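Local coordinates for protein phosphotriesterase, putative (Deinococcus radiodurans, PDB 4J35) that probably hydrolyses lactones at a site for two divalent metal ions, here in a form engineered for organophosphate hydrolysis from a weak promiscuous lactonase, at residues P39-H42 / A43-L46; T237-D240 / A241-L244. The protein carries 7 engineered substitutions. One frame throughout, in Å; residues are numbered along the deposited sequence.

Following the chain from the N terminus, strand 17-26 leads into a loop that ends at contact 1, where residues 39-42 turn into helix 42-58. Almost two hundred residues later, the loop after strand 223-226 ends in the same way at contact 2, where residues 237-240 enter helix 240-251. Each closes one helical turn at a helix N terminus, and the two lie in series, neither enclosing nor crossing the other. Both helices follow parallel strands, in keeping with the TIM-barrel fold of the phosphotriesterase family. The centres of the two contacts are about 33 Å apart: contact 1 sits at the surface beside helix 76-86, contact 2 deeper, beside helix 291-303.

Contact 1: residues P39-H42 / A43-L46; sequences PFDH and AAAL
The backbone carbonyl of Asp41 receives the amide of Ala45, N to O 2.9 Å. Asp41 is the N-cap of the helix, and its carboxylate adds the capping bond: Ala44 N reaches OD1 at 3.2 Å, nearly straight at an N-H...O angle of 168°. The amide comes from above the carboxylate plane, 72° out of it. CG stands anti to the backbone N (chi1 -177°), which swings the carboxylate forward over the first turn; its other oxygen, OD2, rests on the methyl of Ala44, 3.2 Å from CB. The negative charge would probably be steadied by the positive end of the helix dipole. One residue on, His42 O takes the amide of Leu46, N to O 2.9 Å. Ahead of the cap, Phe40 brings CE1 of its ring to the methyl of Ala45, 3.5 Å from CB, while His42 CA lies over one ring face toward the rim. The imidazole of His42 approaches Leu46 loosely, CE1 to CD2 4.3 Å, and its NE2 is hydrogen-bonded to Glu81. This first turn of helix 42-58 thus lies against helix 76-86: Phe78 meets the Phe40 ring edge-to-face and touches Ala45 and Leu46, and Val82 packs on Leu46.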
loop_
_atom_site.group_PDB
_atom_site.type_symbol
_atom_site.label_atom_id
_atom_site.label_comp_id
_atom_site.label_asym_id
_atom_site.label_seq_id
_atom_site.Cartn_x
_atom_site.Cartn_y
_atom_site.Cartn_z
ATOM N N PRO A 39 -23.825 7.907 -3.003
ATOM C CA PRO A 39 -23.216 8.027 -4.330
ATOM C C PRO A 39 -21.877 8.747 -4.280
ATOM O O PRO A 39 -21.563 9.466 -3.314
ATOM C CB PRO A 39 -24.229 8.894 -5.084
ATOM C CG PRO A 39 -24.759 9.783 -4.040
ATOM C CD PRO A 39 -24.914 8.884 -2.827
ATOM N N PHE A 40 -21.086 8.588 -5.330
ATOM C CA PHE A 40 -19.807 9.276 -5.392
ATOM C C PHE A 40 -20.036 10.756 -5.693
ATOM O O PHE A 40 -20.675 11.087 -6.682
ATOM C CB PHE A 40 -18.943 8.667 -6.486
ATOM C CG PHE A 40 -17.550 9.208 -6.541
ATOM C CD1 PHE A 40 -16.802 9.347 -5.389
ATOM C CD2 PHE A 40 -16.973 9.549 -7.753
ATOM C CE1 PHE A 40 -15.503 9.818 -5.439
ATOM C CE2 PHE A 40 -15.670 10.029 -7.813
ATOM C CZ PHE A 40 -14.936 10.158 -6.658
ATOM N N ASP A 41 -19.510 11.631 -4.849
ATOM C CA ASP A 41 -19.602 13.063 -5.090
ATOM C C ASP A 41 -18.297 13.483 -5.702
ATOM O O ASP A 41 -17.328 13.779 -4.996
ATOM C CB ASP A 41 -19.855 13.844 -3.799
ATOM C CG ASP A 41 -20.038 15.351 -4.048
ATOM O OD1 ASP A 41 -19.713 15.824 -5.164
ATOM O OD2 ASP A 41 -20.513 16.060 -3.134
ATOM N N HIS A 42 -18.262 13.491 -7.025
ATOM C CA HIS A 42 -17.008 13.653 -7.736
ATOM C C HIS A 42 -16.353 15.007 -7.451
ATOM O O HIS A 42 -15.150 15.081 -7.226
ATOM C CB HIS A 42 -17.232 13.468 -9.229
ATOM C CG HIS A 42 -16.001 13.692 -10.056
ATOM N ND1 HIS A 42 -15.495 14.946 -10.308
ATOM C CD2 HIS A 42 -15.193 12.823 -10.704
ATOM C CE1 HIS A 42 -14.414 14.839 -11.062
ATOM N NE2 HIS A 42 -14.211 13.561 -11.319
ATOM N N ALA A 43 -17.141 16.079 -7.458
ATOM C CA ALA A 43 -16.585 17.408 -7.230
ATOM C C ALA A 43 -16.017 17.520 -5.825
ATOM O O ALA A 43 -14.952 18.073 -5.638
ATOM C CB ALA A 43 -17.662 18.515 -7.455
ATOM N N ALA A 44 -16.755 17.025 -4.837
ATOM C CA ALA A 44 -16.327 17.100 -3.444
ATOM C C ALA A 44 -15.058 16.265 -3.209
ATOM O O ALA A 44 -14.172 16.666 -2.453
ATOM C CB ALA A 44 -17.445 16.613 -2.523
ATOM N N ALA A 45 -14.984 15.103 -3.856
ATOM C CA ALA A 45 -13.819 14.232 -3.716
ATOM C C ALA A 45 -12.591 14.869 -4.360
ATOM O O ALA A 45 -11.489 14.851 -3.806
ATOM C CB ALA A 45 -14.102 12.865 -4.349
ATOM N N LEU A 46 -12.768 15.375 -5.570
ATOM C CA LEU A 46 -11.669 16.023 -6.280
ATOM C C LEU A 46 -11.115 17.180 -5.476
ATOM O O LEU A 46 -9.903 17.352 -5.376
ATOM C CB LEU A 46 -12.120 16.529 -7.651
ATOM C CG LEU A 46 -10.993 17.121 -8.515
ATOM C CD1 LEU A 46 -9.960 16.074 -8.837
ATOM C CD2 LEU A 46 -11.536 17.717 -9.802
#

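Contact 2: residues T237-D240 / A241-L244; sequences TPTD and AERL
Arg243 runs back from the first helical turn toward Asp240 and Pro238, across the loop that leads into it. Its CB lies 3.3 Å from Asp240 O, and CG passes Thr239 O at 3.5 Å. From CG to NE the chain is extended, taking CD past Asp240 OD1 and carrying the guanidinium back to Pro238. There CG of the proline sits over the centre of one guanidinium face, 4.1 Å above the plane. NE forms a salt bridge with Asp206; NH1 pairs with Asp240 OD1 at 3.0 Å in a second one. Its hydrogen bond is weak, bent to an N-H...O angle of 122°, with the carboxylate and guanidinium planes 74° apart. NH2 reaches Thr237 CB and bonds to Leu231 O. Beside this arginine the helix start is a capping box: Glu242 N donates to Thr239 OG1 at 3.2 Å, and Thr239 N returns a bond to Glu242 OE1 at 2.8 Å, from above the carboxylate plane. OG1 can face the helix because it stands between the backbone N and carbonyl carbon (chi1 70°). With an alanine in place of Arg243, Asp206 and Asp240 would probably lose their cationic partner, and a gap would be likely to open against the Pro238 ring. Asp240 also bonds through OD1 to Gly230 N and through OD2 to His291 NE2, while Leu244 packs on Ile296 and Leu300 of helix 291-303.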
loop_
_atom_site.group_PDB
_atom_site.type_symbol
_atom_site.label_atom_id
_atom_site.label_comp_id
_atom_site.label_asym_id
_atom_site.label_seq_id
_atom_site.Cartn_x
_atom_site.Cartn_y
_atom_site.Cartn_z
ATOM N N THR A 237 -4.229 -2.700 16.548
ATOM C CA THR A 237 -3.060 -1.962 16.080
ATOM C C THR A 237 -2.311 -1.407 17.275
ATOM O O THR A 237 -2.911 -1.027 18.280
ATOM C CB THR A 237 -3.362 -0.808 15.108
ATOM O OG1 THR A 237 -4.372 0.048 15.656
ATOM C CG2 THR A 237 -3.815 -1.341 13.756
ATOM N N PRO A 238 -0.983 -1.386 17.179
ATOM C CA PRO A 238 -0.185 -0.780 18.242
ATOM C C PRO A 238 -0.317 0.726 18.230
ATOM O O PRO A 238 -0.890 1.300 17.304
ATOM C CB PRO A 238 1.248 -1.163 17.867
ATOM C CG PRO A 238 1.193 -1.456 16.407
ATOM C CD PRO A 238 -0.149 -2.053 16.169
ATOM N N THR A 239 0.254 1.361 19.240
ATOM C CA THR A 239 0.387 2.802 19.243
ATOM C C THR A 239 1.612 3.161 18.429
ATOM O O THR A 239 2.470 2.309 18.162
ATOM C CB THR A 239 0.557 3.338 20.681
ATOM O OG1 THR A 239 1.841 2.954 21.194
ATOM C CG2 THR A 239 -0.539 2.778 21.586
ATOM N N ASP A 240 1.711 4.430 18.059
ATOM C CA ASP A 240 2.851 4.906 17.294
ATOM C C ASP A 240 4.140 4.789 18.102
ATOM O O ASP A 240 5.226 4.548 17.551
ATOM C CB ASP A 240 2.629 6.358 16.863
ATOM C CG ASP A 240 1.709 6.471 15.650
ATOM O OD1 ASP A 240 1.427 5.426 15.009
ATOM O OD2 ASP A 240 1.280 7.603 15.328
ATOM N N ALA A 241 4.012 4.940 19.411
ATOM C CA ALA A 241 5.171 4.851 20.288
ATOM C C ALA A 241 5.748 3.448 20.217
ATOM O O ALA A 241 6.969 3.278 20.192
ATOM C CB ALA A 241 4.804 5.211 21.718
ATOM N N GLU A 242 4.874 2.445 20.177
ATOM C CA GLU A 242 5.332 1.065 20.058
ATOM C C GLU A 242 5.931 0.832 18.674
ATOM O O GLU A 242 6.981 0.182 18.536
ATOM C CB GLU A 242 4.193 0.079 20.318
ATOM C CG GLU A 242 3.585 0.203 21.709
ATOM C CD GLU A 242 2.254 -0.523 21.851
ATOM O OE1 GLU A 242 1.506 -0.607 20.856
ATOM O OE2 GLU A 242 1.948 -1.006 22.964
ATOM N N ARG A 243 5.265 1.354 17.648
ATOM C CA ARG A 243 5.816 1.308 16.302
ATOM C C ARG A 243 7.243 1.815 16.309
ATOM O O ARG A 243 8.137 1.149 15.823
ATOM C CB ARG A 243 5.004 2.164 15.333
ATOM C CG ARG A 243 3.658 1.578 14.972
ATOM C CD ARG A 243 2.988 2.364 13.848
ATOM N NE ARG A 243 1.753 1.704 13.422
ATOM C CZ ARG A 243 0.571 1.827 14.020
ATOM N NH1 ARG A 243 0.410 2.626 15.073
ATOM N NH2 ARG A 243 -0.466 1.148 13.554
ATOM N N LEU A 244 7.460 3.003 16.848
ATOM C CA LEU A 244 8.773 3.643 16.705
ATOM C C LEU A 244 9.832 2.951 17.554
ATOM O O LEU A 244 11.014 2.995 17.239
ATOM C CB LEU A 244 8.721 5.133 17.050
ATOM C CG LEU A 244 7.803 5.987 16.181
ATOM C CD1 LEU A 244 7.946 7.440 16.564
ATOM C CD2 LEU A 244 8.068 5.794 14.698
#